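PDB 5I62: potential RNA-dependent RNA polymerase from Human picobirnavirus, which copies RNA from an RNA template as an RNA-directed RNA polymerase, serving both transcription and genome replication of the virus. Local coordinates for residues 262-265 with 266-269; 326-329 with 330-334; 450-453 with 454-457. All coordinates share one frame; numbering follows the deposited sequence.

Contact 1 of 3, residues 262-265 with 266-269; sequences FSKF and DQHF
The backbone oxygen of Lys-264 is held twice by His-268. The imidazole donates from ND1 to Lys-264 O at 2.7 Å in a nearly straight bond (172°) that lies in the ring plane, while the amide of the same residue, His-268 N, reaches this oxygen at 3.2 Å. With CG anti to the histidine's carbonyl carbon and beside its backbone N (chi1 -72°), the ring is set beside its own N-H, and both donors converge on one acceptor. The amide lies in the carbonyl plane of Lys-264, whereas ND1 sits well above it. On the far side of the imidazole NE2 is hydrogen-bonded to Lys-101, so the ring is fixed from both ends. Lys-264 CB packs against Gln-267 CB at 4.1 Å as the rest of the lysine chain leads away.

Phe-265 points the other way, into the protein. Its ring and that of Phe-269 form an offset edge-to-face pair with centroids 5.7 Å apart and planes at 82°, the edge of Phe-269 turned to the face of Phe-265. The closest carbons are Phe-265 CZ and Phe-269 CD1, 3.9 Å apart. Helix 327-345 lines this aromatic side through Glu-331 and Val-334, and Asp-266, between the rings in sequence, bonds through OD2 to Ser-322. The turn follows strand 257-261 of the palm sheet and matches polymerase motif A, in which Asp-266 takes the position of the second aspartate, the residue that in related polymerases helps recognise the ribose of the incoming nucleotide, and probably does so here.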
ATOM      1  N   PHE A 262      11.781   2.830  -5.222  1.00 28.09           N
ATOM      2  CA  PHE A 262      12.184   3.846  -4.252  1.00 24.71           C
ATOM      3  C   PHE A 262      12.543   3.197  -2.914  1.00 27.92           C
ATOM      4  O   PHE A 262      11.918   2.222  -2.485  1.00 25.60           O
ATOM      5  CB  PHE A 262      11.085   4.868  -4.030  1.00 24.29           C
ATOM      6  CG  PHE A 262      10.868   5.775  -5.180  1.00 25.85           C
ATOM      7  CD1 PHE A 262      11.711   6.854  -5.413  1.00 22.96           C
ATOM      8  CD2 PHE A 262       9.800   5.567  -6.019  1.00 26.85           C
ATOM      9  CE1 PHE A 262      11.482   7.713  -6.475  1.00 21.20           C
ATOM     10  CE2 PHE A 262       9.558   6.401  -7.068  1.00 24.14           C
ATOM     11  CZ  PHE A 262      10.400   7.486  -7.312  1.00 24.27           C
ATOM     12  N   SER A 263      13.607   3.698  -2.294  1.00 22.09           N
ATOM     13  CA  SER A 263      13.911   3.363  -0.909  1.00 27.49           C
ATOM     14  C   SER A 263      13.219   4.391  -0.025  1.00 21.96           C
ATOM     15  O   SER A 263      13.519   5.587  -0.119  1.00 20.49           O
ATOM     16  CB  SER A 263      15.415   3.350  -0.637  1.00 33.19           C
ATOM     17  OG  SER A 263      16.047   2.322  -1.386  1.00 38.77           O
ATOM     18  N   LYS A 264      12.293   3.930   0.819  1.00 20.13           N
ATOM     19  CA  LYS A 264      11.691   4.787   1.836  1.00 17.78           C
ATOM     20  C   LYS A 264      11.022   6.012   1.202  1.00 16.55           C
ATOM     21  O   LYS A 264      11.305   7.155   1.552  1.00 17.32           O
ATOM     22  CB  LYS A 264      12.750   5.199   2.861  1.00 17.37           C
ATOM     23  CG  LYS A 264      13.261   4.029   3.705  1.00 25.23           C
ATOM     24  CD  LYS A 264      14.343   4.519   4.660  1.00 29.92           C
ATOM     25  CE  LYS A 264      14.485   3.629   5.872  1.00 37.60           C
ATOM     26  NZ  LYS A 264      14.608   2.204   5.501  1.00 45.80           N
ATOM     27  N   PHE A 265      10.161   5.753   0.217  1.00 18.56           N
ATOM     28  CA  PHE A 265       9.526   6.827  -0.534  1.00 18.16           C
ATOM     29  C   PHE A 265       8.739   7.751   0.383  1.00 19.39           C
ATOM     30  O   PHE A 265       8.888   8.973   0.317  1.00 14.74           O
ATOM     31  CB  PHE A 265       8.612   6.237  -1.605  1.00 19.04           C
ATOM     32  CG  PHE A 265       8.071   7.248  -2.584  1.00 19.52           C
ATOM     33  CD1 PHE A 265       8.892   8.193  -3.167  1.00 20.83           C
ATOM     34  CD2 PHE A 265       6.731   7.246  -2.922  1.00 20.87           C
ATOM     35  CE1 PHE A 265       8.381   9.118  -4.082  1.00 19.34           C
ATOM     36  CE2 PHE A 265       6.224   8.154  -3.838  1.00 21.54           C
ATOM     37  CZ  PHE A 265       7.048   9.094  -4.412  1.00 21.61           C
ATOM     38  N   ASP A 266       7.878   7.175   1.234  1.00 17.37           N
ATOM     39  CA  ASP A 266       7.079   7.977   2.156  1.00 19.75           C
ATOM     40  C   ASP A 266       7.967   8.918   2.959  1.00 14.96           C
ATOM     41  O   ASP A 266       7.663  10.110   3.111  1.00 15.99           O
ATOM     42  CB  ASP A 266       6.297   7.069   3.121  1.00 19.26           C
ATOM     43  CG  ASP A 266       5.256   6.199   2.420  1.00 27.93           C
ATOM     44  OD1 ASP A 266       5.093   6.298   1.190  1.00 23.60           O
ATOM     45  OD2 ASP A 266       4.592   5.403   3.120  1.00 23.79           O
ATOM     46  N   GLN A 267       9.060   8.376   3.496  1.00 14.49           N
ATOM     47  CA  GLN A 267       9.944   9.139   4.370  1.00 17.97           C
ATOM     48  C   GLN A 267      10.583  10.314   3.637  1.00 18.31           C
ATOM     49  O   GLN A 267      10.867  11.348   4.249  1.00 16.40           O
ATOM     50  CB  GLN A 267      11.020   8.225   4.949  1.00 15.76           C
ATOM     51  CG  GLN A 267      10.535   7.103   5.894  1.00 17.13           C
ATOM     52  CD  GLN A 267      10.089   5.837   5.176  1.00 20.14           C
ATOM     53  OE1 GLN A 267       9.618   5.878   4.037  1.00 19.40           O
ATOM     54  NE2 GLN A 267      10.254   4.697   5.843  1.00 19.52           N
ATOM     55  N   HIS A 268      10.825  10.171   2.339  1.00 14.89           N
ATOM     56  CA  HIS A 268      11.492  11.203   1.558  1.00 15.21           C
ATOM     57  C   HIS A 268      10.517  12.151   0.881  1.00 17.37           C
ATOM     58  O   HIS A 268      10.950  13.016   0.105  1.00 18.91           O
ATOM     59  CB  HIS A 268      12.387  10.568   0.485  1.00 15.57           C
ATOM     60  CG  HIS A 268      13.621   9.911   1.021  1.00 16.82           C
ATOM     61  ND1 HIS A 268      13.620   8.634   1.531  1.00 18.62           N
ATOM     62  CD2 HIS A 268      14.902  10.345   1.100  1.00 18.87           C
ATOM     63  CE1 HIS A 268      14.840   8.317   1.924  1.00 21.81           C
ATOM     64  NE2 HIS A 268      15.637   9.337   1.673  1.00 20.97           N
ATOM     65  N   PHE A 269       9.213  11.997   1.120  1.00 19.16           N
ATOM     66  CA  PHE A 269       8.215  12.812   0.420  1.00 17.17           C
ATOM     67  C   PHE A 269       8.219  14.197   1.064  1.00 19.36           C
ATOM     68  O   PHE A 269       7.406  14.529   1.927  1.00 19.03           O
ATOM     69  CB  PHE A 269       6.845  12.139   0.462  1.00 17.87           C
ATOM     70  CG  PHE A 269       5.936  12.544  -0.659  1.00 16.99           C
ATOM     71  CD1 PHE A 269       6.070  11.981  -1.926  1.00 17.87           C
ATOM     72  CD2 PHE A 269       4.956  13.490  -0.454  1.00 17.28           C
ATOM     73  CE1 PHE A 269       5.231  12.362  -2.966  1.00 16.92           C
ATOM     74  CE2 PHE A 269       4.117  13.890  -1.496  1.00 18.56           C
ATOM     75  CZ  PHE A 269       4.243  13.318  -2.743  1.00 16.30           C
TER

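Contact 2 of 3, residues 326-329 with 330-334; sequences GTNA and DETLV
Thr-332 reaches back one helical turn to Asn-328 O with two donors. Its hydroxyl OG1 gives a hydrogen bond to Asn-328 O at 2.7 Å, and its amide Thr-332 N gives another to the same oxygen at 2.9 Å; the two arrive from opposite faces of the carbonyl plane. Setting OG1 beside the backbone N (chi1 -61°) is what folds the hydroxyl onto the preceding turn. Next to this pair, Glu-331 lays CG against Thr-327 O at 3.2 Å before its extended chain continues toward Phe-265. Gly-326 O, at the N-cap, accepts from Asp-330 N at 2.9 Å, and Ala-329 O from Leu-333 N at 3.0 Å. This is the start of helix 327-345, which with the glycine-rich loop before it corresponds to motif B of viral RNA polymerases. Around the helix start, Thr-327 OG1 is tied to Ser-324 O and Gly-323 N of that loop. The carboxylate of Asp-330 is gripped by three groups, a salt bridge to Lys-301 and hydrogen bonds to Tyr-302 and Tyr-218. Asn-328 OD1 takes a bond from Trp-234 NE1, while Thr-332 OG1 also accepts from the amide of Gly-358, the glycine of the GDD sequence of motif C.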
ATOM      1  N   GLY A 326      -4.726  10.517   2.198  1.00 21.91           N
ATOM      2  CA  GLY A 326      -4.163  10.822   0.904  1.00 21.25           C
ATOM      3  C   GLY A 326      -2.785  10.237   0.678  1.00 24.09           C
ATOM      4  O   GLY A 326      -2.066  10.697  -0.218  1.00 22.88           O
ATOM      5  N   THR A 327      -2.402   9.223   1.466  1.00 22.99           N
ATOM      6  CA  THR A 327      -1.075   8.628   1.312  1.00 20.06           C
ATOM      7  C   THR A 327      -0.839   8.216  -0.128  1.00 25.54           C
ATOM      8  O   THR A 327       0.168   8.585  -0.745  1.00 22.33           O
ATOM      9  CB  THR A 327      -0.906   7.398   2.209  1.00 26.36           C
ATOM     10  OG1 THR A 327      -0.986   7.770   3.591  1.00 29.10           O
ATOM     11  CG2 THR A 327       0.458   6.733   1.938  1.00 24.73           C
ATOM     12  N   ASN A 328      -1.772   7.447  -0.683  1.00 23.79           N
ATOM     13  CA  ASN A 328      -1.569   6.955  -2.032  1.00 22.25           C
ATOM     14  C   ASN A 328      -1.826   8.049  -3.065  1.00 21.37           C
ATOM     15  O   ASN A 328      -1.115   8.131  -4.073  1.00 21.68           O
ATOM     16  CB  ASN A 328      -2.461   5.740  -2.268  1.00 25.38           C
ATOM     17  CG  ASN A 328      -2.081   4.989  -3.506  1.00 35.54           C
ATOM     18  OD1 ASN A 328      -2.627   5.235  -4.582  1.00 33.79           O
ATOM     19  ND2 ASN A 328      -1.103   4.088  -3.378  1.00 36.24           N
ATOM     20  N   ALA A 329      -2.822   8.904  -2.826  1.00 16.93           N
ATOM     21  CA  ALA A 329      -3.204   9.897  -3.829  1.00 18.52           C
ATOM     22  C   ALA A 329      -2.080  10.899  -4.070  1.00 15.94           C
ATOM     23  O   ALA A 329      -1.666  11.119  -5.217  1.00 17.07           O
ATOM     24  CB  ALA A 329      -4.484  10.615  -3.405  1.00 18.10           C
ATOM     25  N   ASP A 330      -1.589  11.540  -2.999  1.00 13.75           N
ATOM     26  CA  ASP A 330      -0.544  12.553  -3.146  1.00 15.29           C
ATOM     27  C   ASP A 330       0.672  11.973  -3.855  1.00 15.58           C
ATOM     28  O   ASP A 330       1.254  12.603  -4.744  1.00 18.55           O
ATOM     29  CB  ASP A 330      -0.107  13.105  -1.781  1.00 15.91           C
ATOM     30  CG  ASP A 330      -1.101  14.092  -1.179  1.00 18.25           C
ATOM     31  OD1 ASP A 330      -2.235  14.213  -1.675  1.00 18.62           O
ATOM     32  OD2 ASP A 330      -0.720  14.766  -0.189  1.00 19.73           O
ATOM     33  N   GLU A 331       1.086  10.781  -3.431  1.00 16.68           N
ATOM     34  CA  GLU A 331       2.282  10.154  -3.969  1.00 15.77           C
ATOM     35  C   GLU A 331       2.103   9.777  -5.431  1.00 17.80           C
ATOM     36  O   GLU A 331       3.006   9.985  -6.243  1.00 16.40           O
ATOM     37  CB  GLU A 331       2.629   8.926  -3.142  1.00 17.46           C
ATOM     38  CG  GLU A 331       3.121   9.283  -1.760  1.00 18.18           C
ATOM     39  CD  GLU A 331       3.650   8.085  -1.016  1.00 25.04           C
ATOM     40  OE1 GLU A 331       3.405   6.940  -1.463  1.00 22.98           O
ATOM     41  OE2 GLU A 331       4.315   8.301   0.021  1.00 25.14           O
ATOM     42  N   THR A 332       0.941   9.218  -5.779  1.00 15.94           N
ATOM     43  CA  THR A 332       0.699   8.772  -7.152  1.00 19.32           C
ATOM     44  C   THR A 332       0.659   9.952  -8.118  1.00 17.51           C
ATOM     45  O   THR A 332       1.209   9.892  -9.230  1.00 17.05           O
ATOM     46  CB  THR A 332      -0.604   7.975  -7.210  1.00 17.51           C
ATOM     47  OG1 THR A 332      -0.483   6.823  -6.371  1.00 19.20           O
ATOM     48  CG2 THR A 332      -0.916   7.528  -8.637  1.00 17.99           C
ATOM     49  N   LEU A 333       0.003  11.036  -7.710  1.00 17.33           N
ATOM     50  CA  LEU A 333      -0.046  12.241  -8.529  1.00 18.69           C
ATOM     51  C   LEU A 333       1.359  12.782  -8.784  1.00 19.20           C
ATOM     52  O   LEU A 333       1.713  13.123  -9.919  1.00 16.09           O
ATOM     53  CB  LEU A 333      -0.906  13.295  -7.837  1.00 16.66           C
ATOM     54  CG  LEU A 333      -2.418  13.093  -7.760  1.00 22.47           C
ATOM     55  CD1 LEU A 333      -3.001  14.231  -6.928  1.00 21.31           C
ATOM     56  CD2 LEU A 333      -3.025  13.072  -9.155  1.00 24.79           C
ATOM     57  N   VAL A 334       2.174  12.869  -7.729  1.00 16.20           N
ATOM     58  CA  VAL A 334       3.517  13.416  -7.877  1.00 16.33           C
ATOM     59  C   VAL A 334       4.417  12.450  -8.640  1.00 16.74           C
ATOM     60  O   VAL A 334       5.259  12.871  -9.447  1.00 15.84           O
ATOM     61  CB  VAL A 334       4.109  13.788  -6.506  1.00 18.81           C
ATOM     62  CG1 VAL A 334       5.607  14.183  -6.649  1.00 15.72           C
ATOM     63  CG2 VAL A 334       3.318  14.928  -5.878  1.00 15.87           C
TER

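Contact 3 of 3, residues 450-453 with 454-457; sequences IIEN and VKYH
Val-454 closes against Ile-451 where helix 441-451 gives way to a type I beta turn running from Val-454 to His-457, in the C-terminal part of the polymerase that probably belongs to its thumb. The tight part lies here. Val-454 N donates to Ile-451 O at 2.9 Å from above the carbonyl plane, and Val-454 CG2 presses on the same oxygen at 3.1 Å. With CG1 anti to the valine's carbonyl carbon (chi1 -51°), the other methyl, CG2, is left between the backbone N and the carbonyl carbon, against the helix end. Leu-426, Leu-475, Trp-525 and Val-526 pack on Ile-451, while Val-454 rests on Tyr-417.

A second i to i-3 backbone bond, from Lys-455 N to Glu-452 O at 3.2 Å, is more bent (137°), and the packing slackens from there toward the partly exposed side. The carboxylate of Glu-452 and the ammonium of Lys-455 make only a long salt bridge, with OE2 of the glutamate 3.6 Å from NZ of the lysine. Both ends have stronger partners. Glu-452 takes the backbone amides of Trp-525 and Val-526 on its two oxygens, at the start of helix 525-532, and Lys-455 pairs with Glu-238. Lys-455 CG lies over one face of the neighbouring Tyr-456 ring, offset toward the rim. On this looser side a water bridges the segments: it donates to Asn-453 O at 2.7 Å and accepts from Tyr-456 N at 2.9 Å.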
ATOM      1  N   ILE A 450      -4.988 -15.254  -0.812  1.00 22.51           N
ATOM      2  CA  ILE A 450      -3.597 -15.352  -1.249  1.00 20.17           C
ATOM      3  C   ILE A 450      -3.515 -16.088  -2.576  1.00 18.68           C
ATOM      4  O   ILE A 450      -2.887 -15.616  -3.530  1.00 22.14           O
ATOM      5  CB  ILE A 450      -2.732 -16.046  -0.179  1.00 22.63           C
ATOM      6  CG1 ILE A 450      -2.623 -15.177   1.080  1.00 23.73           C
ATOM      7  CG2 ILE A 450      -1.346 -16.375  -0.746  1.00 21.72           C
ATOM      8  CD1 ILE A 450      -2.162 -15.952   2.320  1.00 22.18           C
ATOM      9  N   ILE A 451      -4.149 -17.261  -2.651  1.00 17.75           N
ATOM     10  CA  ILE A 451      -4.028 -18.108  -3.836  1.00 17.89           C
ATOM     11  C   ILE A 451      -4.631 -17.422  -5.055  1.00 20.69           C
ATOM     12  O   ILE A 451      -4.132 -17.574  -6.175  1.00 20.76           O
ATOM     13  CB  ILE A 451      -4.665 -19.491  -3.578  1.00 20.96           C
ATOM     14  CG1 ILE A 451      -3.835 -20.274  -2.559  1.00 18.99           C
ATOM     15  CG2 ILE A 451      -4.820 -20.287  -4.891  1.00 22.32           C
ATOM     16  CD1 ILE A 451      -4.581 -21.439  -1.863  1.00 18.38           C
ATOM     17  N   GLU A 452      -5.687 -16.625  -4.855  1.00 20.77           N
ATOM     18  CA  GLU A 452      -6.333 -15.958  -5.984  1.00 23.03           C
ATOM     19  C   GLU A 452      -5.336 -15.128  -6.794  1.00 23.05           C
ATOM     20  O   GLU A 452      -5.506 -14.961  -8.005  1.00 24.47           O
ATOM     21  CB  GLU A 452      -7.499 -15.093  -5.484  1.00 25.14           C
ATOM     22  CG  GLU A 452      -8.314 -14.347  -6.573  1.00 26.78           C
ATOM     23  CD  GLU A 452      -8.883 -15.256  -7.670  1.00 30.54           C
ATOM     24  OE1 GLU A 452      -8.801 -16.500  -7.548  1.00 29.51           O
ATOM     25  OE2 GLU A 452      -9.435 -14.713  -8.663  1.00 29.84           O
ATOM     26  N   ASN A 453      -4.269 -14.651  -6.151  1.00 19.94           N
ATOM     27  CA  ASN A 453      -3.268 -13.840  -6.837  1.00 22.15           C
ATOM     28  C   ASN A 453      -2.596 -14.577  -7.991  1.00 19.47           C
ATOM     29  O   ASN A 453      -2.190 -13.936  -8.966  1.00 20.30           O
ATOM     30  CB  ASN A 453      -2.220 -13.365  -5.839  1.00 19.30           C
ATOM     31  CG  ASN A 453      -2.773 -12.372  -4.862  1.00 25.26           C
ATOM     32  OD1 ASN A 453      -3.369 -11.373  -5.259  1.00 30.29           O
ATOM     33  ND2 ASN A 453      -2.602 -12.644  -3.579  1.00 28.39           N
ATOM     34  N   VAL A 454      -2.465 -15.905  -7.917  1.00 19.01           N
ATOM     35  CA  VAL A 454      -1.712 -16.636  -8.938  1.00 18.06           C
ATOM     36  C   VAL A 454      -2.621 -17.108 -10.072  1.00 18.70           C
ATOM     37  O   VAL A 454      -2.268 -18.018 -10.825  1.00 19.11           O
ATOM     38  CB  VAL A 454      -0.928 -17.813  -8.326  1.00 21.00           C
ATOM     39  CG1 VAL A 454      -0.097 -17.339  -7.130  1.00 20.24           C
ATOM     40  CG2 VAL A 454      -1.881 -18.945  -7.899  1.00 21.27           C
ATOM     41  N   LYS A 455      -3.765 -16.449 -10.241  1.00 20.23           N
ATOM     42  CA  LYS A 455      -4.779 -16.875 -11.209  1.00 22.39           C
ATOM     43  C   LYS A 455      -4.315 -16.838 -12.668  1.00 25.78           C
ATOM     44  O   LYS A 455      -5.038 -17.348 -13.529  1.00 22.47           O
ATOM     45  CB  LYS A 455      -6.022 -16.011 -11.074  1.00 21.85           C
ATOM     46  CG  LYS A 455      -5.769 -14.578 -11.539  1.00 25.06           C
ATOM     47  CD  LYS A 455      -6.775 -13.604 -10.963  1.00 29.12           C
ATOM     48  CE  LYS A 455      -7.828 -13.240 -11.983  1.00 37.04           C
ATOM     49  NZ  LYS A 455      -8.884 -12.380 -11.391  1.00 40.26           N
ATOM     50  N   TYR A 456      -3.160 -16.241 -12.982  1.00 20.60           N
ATOM     51  CA  TYR A 456      -2.641 -16.282 -14.347  1.00 23.29           C
ATOM     52  C   TYR A 456      -1.311 -17.001 -14.454  1.00 23.91           C
ATOM     53  O   TYR A 456      -0.686 -16.968 -15.521  1.00 25.13           O
ATOM     54  CB  TYR A 456      -2.500 -14.879 -14.922  1.00 25.44           C
ATOM     55  CG  TYR A 456      -3.807 -14.165 -15.077  1.00 21.92           C
ATOM     56  CD1 TYR A 456      -4.782 -14.651 -15.940  1.00 27.38           C
ATOM     57  CD2 TYR A 456      -4.060 -12.995 -14.386  1.00 26.12           C
ATOM     58  CE1 TYR A 456      -5.981 -14.002 -16.095  1.00 28.25           C
ATOM     59  CE2 TYR A 456      -5.250 -12.331 -14.542  1.00 29.77           C
ATOM     60  CZ  TYR A 456      -6.205 -12.835 -15.399  1.00 32.21           C
ATOM     61  OH  TYR A 456      -7.399 -12.178 -15.553  1.00 44.54           O
ATOM     62  N   HIS A 457      -0.849 -17.618 -13.375  1.00 20.63           N
ATOM     63  CA  HIS A 457       0.416 -18.323 -13.404  1.00 20.15           C
ATOM     64  C   HIS A 457       0.292 -19.530 -14.326  1.00 21.61           C
ATOM     65  O   HIS A 457      -0.748 -20.196 -14.337  1.00 22.40           O
ATOM     66  CB  HIS A 457       0.782 -18.760 -11.985  1.00 22.23           C
ATOM     67  CG  HIS A 457       2.213 -19.153 -11.786  1.00 23.53           C
ATOM     68  ND1 HIS A 457       2.721 -20.362 -12.206  1.00 23.15           N
ATOM     69  CD2 HIS A 457       3.234 -18.511 -11.169  1.00 20.68           C
ATOM     70  CE1 HIS A 457       3.996 -20.443 -11.870  1.00 22.74           C
ATOM     71  NE2 HIS A 457       4.331 -19.332 -11.238  1.00 20.96           N
TER
HETATM   72  O   HOH W   1      -1.398 -14.430 -11.516  1.00 18.81           O

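How the contacts relate
Along the chain the three contacts follow in series. Contacts 1 and 2 adjoin, with centres about 12 Å apart: the loop between strand 257-261 and helix 271-284 packs on the first turns of helix 327-345, where Phe-269 CZ meets Val-334 CG2 at 3.6 Å and Phe-265 CD2 meets Glu-331 OE1 at 3.6 Å. Motifs A and B are thereby brought side by side within the catalytic range, as expected for a polymerase palm. Contact 3, at the end of helix 441-451, is remote, its centre about 29 Å from that of contact 1 and 27 Å from that of contact 2. Contacts 1 and 3 lie on opposite sides of the chain's centre.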